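Local coordinates for protein aromatic-amino-acid:2-oxoglutarate transaminase (Candida albicans, PDB 6HND) that binds pyridoxal 5'-phosphate and probably transfers amino groups from aromatic amino acids, and perhaps 2-aminoadipate, to 2-oxo acids, at residues H151-D156 and F351-K356; I210-D215 and F438-I443. One frame throughout, in Å; residues are numbered along the deposited sequence.

Interaction 1 (H151-D156 and F351-K356); sequences HKPNYD and FIVGHK
P153 in the loop 151-156 faces G354 on strand 350-355 across 8.9 Å between their CA atoms, with no backbone hydrogen bond joining the two. The strand belongs to the mixed seven-stranded sheet of the large, PLP-binding domain of a fold-type I aminotransferase. The loop carries the chain from helix 137-151 to strand 158-163, the edge strand that pairs antiparallel with 350-355. The contact therefore lies at the C-terminal end of strand 350-355, next to the edge strand.

Y155 does most of the touching. A first torsion of 73° tucks the tyrosine ring over its own backbone and sends it across to the strand. The hydroxyl ends beside the G354-H355 peptide. Y155 OH lies 3.5 Å from G354 C. It is also 3.3 Å from H355 N, but the angle is too poor for a hydrogen bond. The rings of Y155 and H355 meet rim to rim, with planes only 11° apart. Their centroids are 5.9 Å apart, so neither ring covers the other and this is not a stack.

P153 adds a looser apolar touch, its CG 4.4 Å from V353 CG1. Both side chains also rest on W158 and on I147 of helix 137-151, which extends this apolar cluster. H355 stands at the N-cap of helix 356-369, and its ND1 accepts from E357 N. That bond helps fix the imidazole's rotation. The carbon CD2 then meets the tyrosine, 3.6 Å from Y155 CE2.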
loop_
_atom_site.group_PDB
_atom_site.type_symbol
_atom_site.label_atom_id
_atom_site.label_comp_id
_atom_site.label_asym_id
_atom_site.label_seq_id
_atom_site.Cartn_x
_atom_site.Cartn_y
_atom_site.Cartn_z
ATOM N N HIS B 151 24.009 2.743 10.563
ATOM C CA HIS B 151 24.458 2.984 9.160
ATOM C C HIS B 151 24.411 4.471 8.791
ATOM O O HIS B 151 23.805 4.773 7.765
ATOM C CB HIS B 151 23.557 2.205 8.191
ATOM C CG HIS B 151 23.737 0.722 8.179
ATOM N ND1 HIS B 151 24.939 0.126 7.863
ATOM C CD2 HIS B 151 22.843 -0.280 8.359
ATOM C CE1 HIS B 151 24.777 -1.184 7.857
ATOM N NE2 HIS B 151 23.490 -1.461 8.155
ATOM N N LYS B 152 25.005 5.351 9.599
ATOM C CA LYS B 152 24.915 6.833 9.456
ATOM C C LYS B 152 25.372 7.241 8.057
ATOM O O LYS B 152 26.498 6.957 7.665
ATOM C CB LYS B 152 25.770 7.523 10.526
ATOM C CG LYS B 152 25.536 9.018 10.693
ATOM C CD LYS B 152 26.555 9.662 11.612
ATOM C CE LYS B 152 27.340 10.766 10.933
ATOM N NZ LYS B 152 26.583 12.039 10.922
ATOM N N PRO B 153 24.525 7.911 7.243
ATOM C CA PRO B 153 24.981 8.473 5.972
ATOM C C PRO B 153 26.143 9.468 6.151
ATOM O O PRO B 153 26.220 10.137 7.163
ATOM C CB PRO B 153 23.728 9.169 5.428
ATOM C CG PRO B 153 22.574 8.446 6.090
ATOM C CD PRO B 153 23.096 8.148 7.477
ATOM N N ASN B 154 27.033 9.530 5.173
ATOM C CA ASN B 154 28.229 10.403 5.213
ATOM C C ASN B 154 27.882 11.769 4.621
ATOM O O ASN B 154 28.707 12.283 3.851
ATOM C CB ASN B 154 29.400 9.740 4.476
ATOM C CG ASN B 154 30.744 10.371 4.778
ATOM O OD1 ASN B 154 30.918 10.940 5.843
ATOM N ND2 ASN B 154 31.668 10.314 3.834
ATOM N N TYR B 155 26.688 12.303 4.913
ATOM C CA TYR B 155 26.211 13.650 4.472
ATOM C C TYR B 155 24.959 13.952 5.285
ATOM O O TYR B 155 24.461 13.013 5.951
ATOM C CB TYR B 155 25.973 13.742 2.956
ATOM C CG TYR B 155 24.747 13.006 2.452
ATOM C CD1 TYR B 155 24.761 11.626 2.286
ATOM C CD2 TYR B 155 23.555 13.667 2.202
ATOM C CE1 TYR B 155 23.643 10.914 1.895
ATOM C CE2 TYR B 155 22.432 12.979 1.770
ATOM C CZ TYR B 155 22.473 11.599 1.610
ATOM O OH TYR B 155 21.357 10.922 1.219
ATOM N N ASP B 156 24.458 15.181 5.225
ATOM C CA ASP B 156 23.494 15.722 6.226
ATOM C C ASP B 156 22.062 15.814 5.664
ATOM O O ASP B 156 21.118 15.778 6.486
ATOM C CB ASP B 156 23.997 17.071 6.751
ATOM C CG ASP B 156 25.256 16.970 7.615
ATOM O OD1 ASP B 156 25.516 15.857 8.172
ATOM O OD2 ASP B 156 25.975 18.006 7.730
ATOM N N PHE B 351 10.950 1.040 5.404
ATOM C CA PHE B 351 11.289 2.450 5.105
ATOM C C PHE B 351 12.403 2.489 4.067
ATOM O O PHE B 351 13.116 1.498 3.880
ATOM C CB PHE B 351 11.611 3.213 6.399
ATOM C CG PHE B 351 12.792 2.698 7.177
ATOM C CD1 PHE B 351 12.645 1.670 8.095
ATOM C CD2 PHE B 351 14.044 3.250 6.993
ATOM C CE1 PHE B 351 13.738 1.210 8.809
ATOM C CE2 PHE B 351 15.140 2.768 7.690
ATOM C CZ PHE B 351 14.988 1.745 8.589
ATOM N N ILE B 352 12.552 3.647 3.448
ATOM C CA ILE B 352 13.720 3.963 2.598
ATOM C C ILE B 352 14.477 5.125 3.249
ATOM O O ILE B 352 13.887 5.874 4.059
ATOM C CB ILE B 352 13.338 4.238 1.133
ATOM C CG1 ILE B 352 12.389 5.421 0.989
ATOM C CG2 ILE B 352 12.798 2.966 0.499
ATOM C CD1 ILE B 352 12.034 5.732 -0.419
ATOM N N VAL B 353 15.771 5.193 2.939
ATOM C CA VAL B 353 16.702 6.264 3.364
ATOM C C VAL B 353 17.329 6.762 2.077
ATOM O O VAL B 353 17.769 5.896 1.310
ATOM C CB VAL B 353 17.776 5.734 4.319
ATOM C CG1 VAL B 353 18.606 6.857 4.933
ATOM C CG2 VAL B 353 17.183 4.815 5.376
ATOM N N GLY B 354 17.305 8.076 1.863
ATOM C CA GLY B 354 17.875 8.729 0.674
ATOM C C GLY B 354 17.919 10.233 0.830
ATOM O O GLY B 354 17.505 10.747 1.912
ATOM N N HIS B 355 18.417 10.924 -0.201
ATOM C CA HIS B 355 18.471 12.406 -0.237
ATOM C C HIS B 355 17.051 12.974 -0.092
ATOM O O HIS B 355 16.092 12.415 -0.717
ATOM C CB HIS B 355 19.186 12.909 -1.509
ATOM C CG HIS B 355 19.656 14.326 -1.391
ATOM N ND1 HIS B 355 18.869 15.396 -1.768
ATOM C CD2 HIS B 355 20.810 14.847 -0.891
ATOM C CE1 HIS B 355 19.524 16.509 -1.516
ATOM N NE2 HIS B 355 20.722 16.200 -0.975
ATOM N N LYS B 356 16.926 14.052 0.681
ATOM C CA LYS B 356 15.711 14.896 0.796
ATOM C C LYS B 356 14.977 14.953 -0.548
ATOM O O LYS B 356 13.740 14.819 -0.542
ATOM C CB LYS B 356 16.084 16.317 1.242
ATOM C CG LYS B 356 15.536 16.755 2.594
ATOM C CD LYS B 356 16.587 17.313 3.577
ATOM C CE LYS B 356 17.545 18.347 3.000
ATOM N NZ LYS B 356 16.849 19.491 2.355
#

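Interaction 2 (I210-D215 and F438-I443); sequences INFDND and FVTFKI. With K (potassium ion), chain G.
The carbonyl oxygen F212 O accepts a hydrogen bond of 2.8 Å from K442 NZ. This bond joins the loop after strand 204-208, in the large domain, to strand 438-443 of the four-stranded antiparallel sheet, which belongs to the C-terminal small domain of the fold-type I aminotransferase. The ammonium approaches at a C=O...N angle of 157°, tilted 22° from the carbonyl plane. The lysine chain bends at its third torsion (chi3 -91°) on the way to this oxygen.

The F212 side chain leaves the backbone toward the strand. T440 CG2 comes to the ring's edge, near its plane, 4.3 Å from F212 CE2. I210 CG2 lies over one face, toward the rim, and F488 of the neighbouring strand also meets the ring. T440 OG1 is held by T254 O.

Around F212 the loop forms an Asx turn: N211 OD1 accepts from D213 N, two residues on. The donor stands well above the carbonyl plane. The exposed D213 and D215 bind a potassium ion. D213 gives one oxygen, OD2, at 2.8 Å from the metal. D215 offers both, unequally: OD1 is 2.4 Å from the potassium and OD2 3.2 Å.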
loop_
_atom_site.group_PDB
_atom_site.type_symbol
_atom_site.label_atom_id
_atom_site.label_comp_id
_atom_site.label_asym_id
_atom_site.label_seq_id
_atom_site.Cartn_x
_atom_site.Cartn_y
_atom_site.Cartn_z
ATOM N N ILE B 210 27.982 -12.828 -11.119
ATOM C CA ILE B 210 28.347 -13.127 -9.716
ATOM C C ILE B 210 29.500 -14.111 -9.749
ATOM O O ILE B 210 29.452 -15.067 -10.529
ATOM C CB ILE B 210 27.136 -13.676 -8.959
ATOM C CG1 ILE B 210 26.202 -12.530 -8.561
ATOM C CG2 ILE B 210 27.591 -14.500 -7.765
ATOM C CD1 ILE B 210 24.870 -13.011 -8.091
ATOM N N ASN B 211 30.522 -13.844 -8.943
ATOM C CA ASN B 211 31.653 -14.773 -8.724
ATOM C C ASN B 211 31.182 -15.795 -7.667
ATOM O O ASN B 211 30.737 -15.359 -6.602
ATOM C CB ASN B 211 32.890 -13.947 -8.370
ATOM C CG ASN B 211 34.011 -14.768 -7.768
ATOM O OD1 ASN B 211 34.154 -15.939 -8.092
ATOM N ND2 ASN B 211 34.804 -14.162 -6.893
ATOM N N PHE B 212 31.322 -17.101 -7.934
ATOM C CA PHE B 212 30.837 -18.215 -7.076
ATOM C C PHE B 212 31.968 -18.894 -6.287
ATOM O O PHE B 212 31.667 -19.894 -5.617
ATOM C CB PHE B 212 30.065 -19.213 -7.938
ATOM C CG PHE B 212 28.645 -18.776 -8.198
ATOM C CD1 PHE B 212 28.330 -17.975 -9.291
ATOM C CD2 PHE B 212 27.633 -19.116 -7.316
ATOM C CE1 PHE B 212 27.020 -17.578 -9.517
ATOM C CE2 PHE B 212 26.334 -18.686 -7.528
ATOM C CZ PHE B 212 26.031 -17.915 -8.627
ATOM N N ASP B 213 33.183 -18.331 -6.265
ATOM C CA ASP B 213 34.261 -18.755 -5.320
ATOM C C ASP B 213 33.787 -18.637 -3.859
ATOM O O ASP B 213 32.941 -17.751 -3.543
ATOM C CB ASP B 213 35.523 -17.907 -5.478
ATOM C CG ASP B 213 36.260 -18.031 -6.809
ATOM O OD1 ASP B 213 35.919 -18.950 -7.607
ATOM O OD2 ASP B 213 37.178 -17.182 -7.046
ATOM N N ASN B 214 34.347 -19.448 -2.965
ATOM C CA ASN B 214 33.931 -19.463 -1.535
ATOM C C ASN B 214 34.214 -18.120 -0.851
ATOM O O ASN B 214 33.518 -17.828 0.127
ATOM C CB ASN B 214 34.595 -20.596 -0.767
ATOM C CG ASN B 214 34.085 -21.927 -1.254
ATOM O OD1 ASN B 214 34.807 -22.661 -1.924
ATOM N ND2 ASN B 214 32.830 -22.216 -0.973
ATOM N N ASP B 215 35.194 -17.352 -1.335
ATOM C CA ASP B 215 35.637 -16.058 -0.744
ATOM C C ASP B 215 35.027 -14.900 -1.548
ATOM O O ASP B 215 35.528 -13.770 -1.421
ATOM C CB ASP B 215 37.174 -15.976 -0.677
ATOM C CG ASP B 215 37.906 -15.914 -2.016
ATOM O OD1 ASP B 215 37.267 -16.138 -3.090
ATOM O OD2 ASP B 215 39.122 -15.634 -2.001
ATOM N N PHE B 438 19.650 -17.433 3.612
ATOM C CA PHE B 438 19.810 -18.215 2.351
ATOM C C PHE B 438 21.194 -18.886 2.272
ATOM O O PHE B 438 22.206 -18.311 2.700
ATOM C CB PHE B 438 19.534 -17.346 1.117
ATOM C CG PHE B 438 18.130 -16.787 1.050
ATOM C CD1 PHE B 438 17.026 -17.614 1.168
ATOM C CD2 PHE B 438 17.918 -15.433 0.837
ATOM C CE1 PHE B 438 15.748 -17.095 1.124
ATOM C CE2 PHE B 438 16.640 -14.912 0.808
ATOM C CZ PHE B 438 15.557 -15.741 0.966
ATOM N N VAL B 439 21.206 -20.111 1.734
ATOM C CA VAL B 439 22.423 -20.911 1.407
ATOM C C VAL B 439 22.431 -21.231 -0.085
ATOM O O VAL B 439 21.431 -21.814 -0.568
ATOM C CB VAL B 439 22.475 -22.208 2.212
ATOM C CG1 VAL B 439 23.702 -23.013 1.837
ATOM C CG2 VAL B 439 22.463 -21.949 3.705
ATOM N N THR B 440 23.518 -20.904 -0.783
ATOM C CA THR B 440 23.812 -21.468 -2.123
ATOM C C THR B 440 24.296 -22.921 -1.965
ATOM O O THR B 440 25.352 -23.186 -1.300
ATOM C CB THR B 440 24.825 -20.649 -2.933
ATOM O OG1 THR B 440 24.273 -19.359 -3.159
ATOM C CG2 THR B 440 25.126 -21.274 -4.277
ATOM N N PHE B 441 23.549 -23.827 -2.589
ATOM C CA PHE B 441 23.811 -25.286 -2.603
ATOM C C PHE B 441 24.175 -25.649 -4.036
ATOM O O PHE B 441 23.266 -25.704 -4.891
ATOM C CB PHE B 441 22.581 -26.039 -2.099
ATOM C CG PHE B 441 22.745 -27.524 -1.952
ATOM C CD1 PHE B 441 23.463 -28.054 -0.898
ATOM C CD2 PHE B 441 22.110 -28.398 -2.820
ATOM C CE1 PHE B 441 23.576 -29.429 -0.734
ATOM C CE2 PHE B 441 22.243 -29.769 -2.673
ATOM C CZ PHE B 441 22.947 -30.280 -1.611
ATOM N N LYS B 442 25.466 -25.850 -4.264
ATOM C CA LYS B 442 26.062 -26.121 -5.588
ATOM C C LYS B 442 25.933 -27.606 -5.916
ATOM O O LYS B 442 26.075 -28.459 -5.023
ATOM C CB LYS B 442 27.512 -25.639 -5.592
ATOM C CG LYS B 442 27.658 -24.122 -5.565
ATOM C CD LYS B 442 29.013 -23.620 -5.988
ATOM C CE LYS B 442 29.954 -23.465 -4.813
ATOM N NZ LYS B 442 31.064 -22.537 -5.130
ATOM N N ILE B 443 25.629 -27.876 -7.174
ATOM C CA ILE B 443 25.573 -29.228 -7.777
ATOM C C ILE B 443 26.734 -29.312 -8.767
ATOM O O ILE B 443 26.672 -28.579 -9.796
ATOM C CB ILE B 443 24.219 -29.425 -8.485
ATOM C CG1 ILE B 443 23.031 -29.022 -7.607
ATOM C CG2 ILE B 443 24.121 -30.850 -9.008
ATOM C CD1 ILE B 443 22.989 -29.679 -6.240
HETATM K K K G . 38.532 -15.747 -5.125
#

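How the interactions relate
From the N terminus, the chain passes 151-156, then 210-215, then 351-356 and finally 438-443. Interaction 1 closes a loop of 194 intervening residues and interaction 2 one of 222. The segments alternate, so the two loops cross. Interaction 1 stays within the large domain: it ties the loop before edge strand 158-163 to the end of strand 350-355 beside it. Interaction 2 starts beyond strand 204-208, the opposite edge of the same sheet, and reaches the four-stranded antiparallel sheet formed later in the chain. The contacts do not touch. Their centres are 31 Å apart and their nearest atoms about 17 Å.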